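Local coordinates for protein aldehyde dehydrogenase 12 (Zea mays, PDB 6D97) that catalyses the NAD+-dependent oxidation of L-glutamate gamma-semialdehyde to glutamate, the last step of proline catabolism in plants, at residues 298-303 and 463-468; 54-59 and 73-78. All coordinates share one frame; numbering follows the deposited sequence.

The two contacts lie on opposite sides of the chain's centre, their own centres 44 Å apart and their nearest atoms about 26 Å apart, so neither touches the other. Contact 2 (54-59 and 73-78) packs a loop of the small N-terminal sheet against the end of its strand 70-74, next to the nucleotide site: the side chain of Glu-76 is about 7 Å from the bound NAD and about 6 Å from that of Lys-222, which binds the cofactor. Contact 1 (298-303 and 463-468) pairs two inner strands of a seven-stranded sheet, and the side chain of Asp-298 lies about 12 Å from NAD. The two contacts thus belong to different sheets of the aldehyde dehydrogenase fold, with contact 2 the nearer to NAD by these side chains.

Contact 1 (298-303 and 463-468); sequences DWKILG and TAAIVS
With chi1 at 46°, Trp-299 CG sits between the backbone N and the carbonyl carbon, and the indole swings over Ala-464 of the neighbouring strand. Ala-464 CB then lies 3.3 Å from the centroid of the six-membered ring, a CH-pi contact over one face, for which a methyl is small enough. At the ring's edge, Ile-466 CG1 approaches Trp-299 CZ3 at 3.9 Å, the two side chains pointing the same way. A leucine in place of Trp-299 would probably leave the Ala-464 methyl without its aromatic roof and open a gap beside Ile-466. On the other face of the sheet the extended first part of the Lys-300 chain passes the valine, CD 3.7 Å from Val-467 CG2; the bend at chi3 (-76°) then brings Lys-300 CE to 3.8 Å from Ala-465 CB, while Asp-319 and Gln-331 hold NZ. From Trp-299 O onward hydrogen bonds link the parallel backbones: Ala-465 N to Trp-299 O, Ile-301 N to Ala-465 O, Val-467 N to Ile-301 O (2.7 Å), Gly-303 N to Val-467 O (2.8 Å). Gly-303 suits its place because a beta carbon there would run into Ser-468 CB. At the start, Thr-463 N meets Asp-298 OD1 at 3.3 Å from above the carboxylate plane. Strand 331-337 flanks 298-302, strand 485-488 flanks 463-467, helix 309-321 packs on Lys-300 and Val-467, helix 471-479 on Ile-466.

Contact 2 (54-59 and 73-78); sequences TASANW and KVAEVQ
Trp-59 slots its indole between Lys-73 and Ala-75, where strand 70-74 of the small mixed N-terminal sheet gives way to an inverse gamma turn centred on Ala-75. Over one face runs the Lys-73 chain. Its CG takes the position between backbone N and carbonyl carbon (chi1 61°), and the chain continues extended, crossing the ring until NZ stands 4.3 Å from the centroid of the five-membered ring in a cation-pi contact. Lysine fits here because its methylenes give CH-pi packing and its charge is carried to the electron-rich indole. The opposite face meets the Ala-75 methyl, CB lying 4.0 Å from the centroid of the six-membered ring; so short a side chain lets the turn come close to this face of the indole. Ser-56 OG lies 3.6 Å from Ala-75 CB and 3.2 Å from Glu-76 O, and Ala-55 CB packs more loosely on the same methyl, so small residues line this part of the loop. At the far end the loop meets Gln-78, whose NE2 rests 3.7 Å from Ala-57 CB.

A second shell positions these groups. Asn-47 of strand 43-49 donates through ND2 to Ala-75 O and weakly to Ala-55 O, tying the turn to the loop, while Glu-44 packs against both Trp-59 and Lys-73. Val-74 is backbone-bonded to Asn-60, the first residue of the adjacent strand 60-63. Glu-76 points its carboxylate towards the nucleotide-binding region, OE2 bonding to Ser-225 OG. At the base of the residue, Trp-59 CA makes a CA-H...O contact of 3.5 Å with Val-74 O.

Contact 1 (298-303 and 463-468)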
# COMPACT_ATOMS: atom_id res chain seq x y z
N ASP A 298 12.26 15.26 -25.37
CA ASP A 298 11.83 13.86 -25.29
C ASP A 298 12.30 13.08 -26.52
O ASP A 298 12.23 13.57 -27.66
CB ASP A 298 10.32 13.83 -25.16
CG ASP A 298 9.81 14.90 -24.22
OD1 ASP A 298 10.31 14.99 -23.10
OD2 ASP A 298 8.88 15.63 -24.58
N TRP A 299 12.81 11.88 -26.27
CA TRP A 299 13.43 11.06 -27.29
C TRP A 299 12.59 9.82 -27.55
O TRP A 299 11.86 9.35 -26.68
CB TRP A 299 14.87 10.65 -26.91
CG TRP A 299 15.06 10.15 -25.51
CD1 TRP A 299 15.49 10.86 -24.42
CD2 TRP A 299 14.85 8.81 -25.04
NE1 TRP A 299 15.55 10.05 -23.31
CE2 TRP A 299 15.15 8.79 -23.67
CE3 TRP A 299 14.41 7.63 -25.65
CZ2 TRP A 299 15.05 7.63 -22.89
CZ3 TRP A 299 14.30 6.49 -24.89
CH2 TRP A 299 14.62 6.50 -23.52
N LYS A 300 12.70 9.30 -28.77
CA LYS A 300 12.18 8.00 -29.15
C LYS A 300 13.32 7.20 -29.74
O LYS A 300 14.02 7.67 -30.64
CB LYS A 300 11.03 8.12 -30.15
CG LYS A 300 10.53 6.78 -30.66
CD LYS A 300 9.32 6.96 -31.56
CE LYS A 300 8.07 7.27 -30.76
NZ LYS A 300 7.00 7.88 -31.60
N ILE A 301 13.53 6.00 -29.19
CA ILE A 301 14.51 5.06 -29.70
C ILE A 301 13.77 3.94 -30.40
O ILE A 301 12.84 3.35 -29.84
CB ILE A 301 15.39 4.50 -28.57
CG1 ILE A 301 16.21 5.61 -27.90
CG2 ILE A 301 16.31 3.42 -29.10
CD1 ILE A 301 16.95 5.13 -26.66
N LEU A 302 14.16 3.66 -31.64
CA LEU A 302 13.66 2.50 -32.36
C LEU A 302 14.64 1.35 -32.18
O LEU A 302 15.84 1.51 -32.42
CB LEU A 302 13.49 2.81 -33.85
CG LEU A 302 12.66 4.02 -34.30
CD1 LEU A 302 12.60 4.06 -35.82
CD2 LEU A 302 11.27 4.01 -33.70
N GLY A 303 14.13 0.21 -31.73
CA GLY A 303 14.95 -0.96 -31.55
C GLY A 303 15.27 -1.64 -32.86
O GLY A 303 14.89 -1.19 -33.95
N THR A 463 9.35 12.72 -20.95
CA THR A 463 8.82 11.55 -21.62
C THR A 463 9.85 10.95 -22.56
O THR A 463 10.85 11.58 -22.91
CB THR A 463 7.54 11.87 -22.39
OG1 THR A 463 7.84 12.77 -23.47
CG2 THR A 463 6.52 12.51 -21.48
N ALA A 464 9.60 9.70 -22.94
CA ALA A 464 10.49 8.93 -23.78
C ALA A 464 9.74 7.71 -24.28
O ALA A 464 8.77 7.26 -23.66
CB ALA A 464 11.75 8.50 -23.03
N ALA A 465 10.19 7.17 -25.40
CA ALA A 465 9.59 5.99 -26.01
C ALA A 465 10.68 5.07 -26.53
O ALA A 465 11.64 5.53 -27.16
CB ALA A 465 8.63 6.37 -27.14
N ILE A 466 10.51 3.78 -26.28
CA ILE A 466 11.43 2.75 -26.76
C ILE A 466 10.59 1.81 -27.62
O ILE A 466 9.84 0.97 -27.09
CB ILE A 466 12.12 2.00 -25.62
CG1 ILE A 466 12.60 2.99 -24.56
CG2 ILE A 466 13.28 1.18 -26.16
CD1 ILE A 466 12.85 2.37 -23.22
N VAL A 467 10.69 1.96 -28.93
CA VAL A 467 9.85 1.21 -29.87
C VAL A 467 10.58 -0.09 -30.18
O VAL A 467 11.43 -0.16 -31.08
CB VAL A 467 9.54 2.02 -31.13
CG1 VAL A 467 8.65 1.22 -32.06
CG2 VAL A 467 8.88 3.35 -30.75
N SER A 468 10.24 -1.13 -29.43
CA SER A 468 10.79 -2.47 -29.55
C SER A 468 9.98 -3.39 -28.66
O SER A 468 9.45 -2.96 -27.63
CB SER A 468 12.27 -2.52 -29.15
OG SER A 468 12.71 -3.85 -28.96

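Contact 2 (54-59 and 73-78)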
# COMPACT_ATOMS: atom_id res chain seq x y z
N THR A 54 -13.98 39.72 -10.28
CA THR A 54 -13.45 41.07 -10.16
C THR A 54 -12.52 41.37 -11.32
O THR A 54 -11.82 40.48 -11.82
CB THR A 54 -12.71 41.25 -8.83
OG1 THR A 54 -11.94 42.46 -8.86
CG2 THR A 54 -11.77 40.07 -8.61
N ALA A 55 -12.51 42.63 -11.74
CA ALA A 55 -11.65 43.07 -12.83
C ALA A 55 -10.31 43.55 -12.28
O ALA A 55 -9.80 43.01 -11.29
CB ALA A 55 -12.32 44.17 -13.65
N SER A 56 -9.74 44.56 -12.92
CA SER A 56 -8.48 45.14 -12.49
C SER A 56 -8.41 46.57 -13.01
O SER A 56 -9.29 47.02 -13.75
CB SER A 56 -7.28 44.32 -12.97
OG SER A 56 -7.15 44.38 -14.38
N ALA A 57 -7.35 47.27 -12.61
CA ALA A 57 -7.20 48.67 -13.01
C ALA A 57 -7.10 48.81 -14.53
O ALA A 57 -7.67 49.74 -15.11
CB ALA A 57 -5.97 49.28 -12.33
N ASN A 58 -6.39 47.89 -15.19
CA ASN A 58 -6.22 47.97 -16.63
C ASN A 58 -6.38 46.59 -17.26
O ASN A 58 -6.01 45.57 -16.66
CB ASN A 58 -4.86 48.56 -17.01
CG ASN A 58 -4.94 49.43 -18.25
OD1 ASN A 58 -5.09 50.65 -18.15
ND2 ASN A 58 -4.84 48.81 -19.42
N TRP A 59 -6.91 46.57 -18.48
CA TRP A 59 -7.09 45.36 -19.25
C TRP A 59 -5.97 45.22 -20.28
O TRP A 59 -5.44 46.21 -20.79
CB TRP A 59 -8.44 45.36 -19.98
CG TRP A 59 -9.65 45.41 -19.09
CD1 TRP A 59 -10.22 46.53 -18.55
CD2 TRP A 59 -10.46 44.30 -18.68
NE1 TRP A 59 -11.33 46.18 -17.81
CE2 TRP A 59 -11.49 44.82 -17.87
CE3 TRP A 59 -10.40 42.93 -18.90
CZ2 TRP A 59 -12.46 44.00 -17.29
CZ3 TRP A 59 -11.36 42.12 -18.33
CH2 TRP A 59 -12.38 42.66 -17.53
N LYS A 73 -10.06 40.38 -23.83
CA LYS A 73 -9.39 41.26 -22.89
C LYS A 73 -9.31 40.59 -21.52
O LYS A 73 -10.28 39.97 -21.07
CB LYS A 73 -10.08 42.63 -22.78
CG LYS A 73 -11.51 42.64 -22.30
CD LYS A 73 -12.01 44.09 -22.19
CE LYS A 73 -13.41 44.18 -21.60
NZ LYS A 73 -13.79 45.60 -21.31
N VAL A 74 -8.15 40.69 -20.89
CA VAL A 74 -7.84 39.97 -19.66
C VAL A 74 -7.55 40.99 -18.56
O VAL A 74 -6.78 41.93 -18.77
CB VAL A 74 -6.65 39.01 -19.85
CG1 VAL A 74 -6.31 38.31 -18.56
CG2 VAL A 74 -6.97 38.00 -20.95
N ALA A 75 -8.17 40.81 -17.40
CA ALA A 75 -8.03 41.74 -16.28
C ALA A 75 -6.73 41.44 -15.53
O ALA A 75 -6.72 40.91 -14.42
CB ALA A 75 -9.24 41.65 -15.36
N GLU A 76 -5.62 41.82 -16.16
CA GLU A 76 -4.32 41.50 -15.59
C GLU A 76 -4.03 42.40 -14.39
O GLU A 76 -4.08 43.63 -14.50
CB GLU A 76 -3.23 41.62 -16.65
CG GLU A 76 -3.14 40.38 -17.53
CD GLU A 76 -1.91 40.36 -18.41
OE1 GLU A 76 -1.31 41.43 -18.62
OE2 GLU A 76 -1.53 39.26 -18.88
N VAL A 77 -3.74 41.78 -13.26
CA VAL A 77 -3.45 42.49 -12.02
C VAL A 77 -2.02 43.02 -12.07
O VAL A 77 -1.10 42.34 -12.55
CB VAL A 77 -3.66 41.57 -10.81
CG1 VAL A 77 -3.21 42.23 -9.52
CG2 VAL A 77 -5.11 41.14 -10.72
N GLN A 78 -1.82 44.24 -11.58
CA GLN A 78 -0.51 44.85 -11.54
C GLN A 78 0.14 44.62 -10.18
O GLN A 78 -0.49 44.14 -9.23
CB GLN A 78 -0.60 46.34 -11.87
CG GLN A 78 -0.89 46.62 -13.35
CD GLN A 78 -1.71 47.88 -13.56
OE1 GLN A 78 -1.22 48.99 -13.36
NE2 GLN A 78 -2.97 47.71 -13.94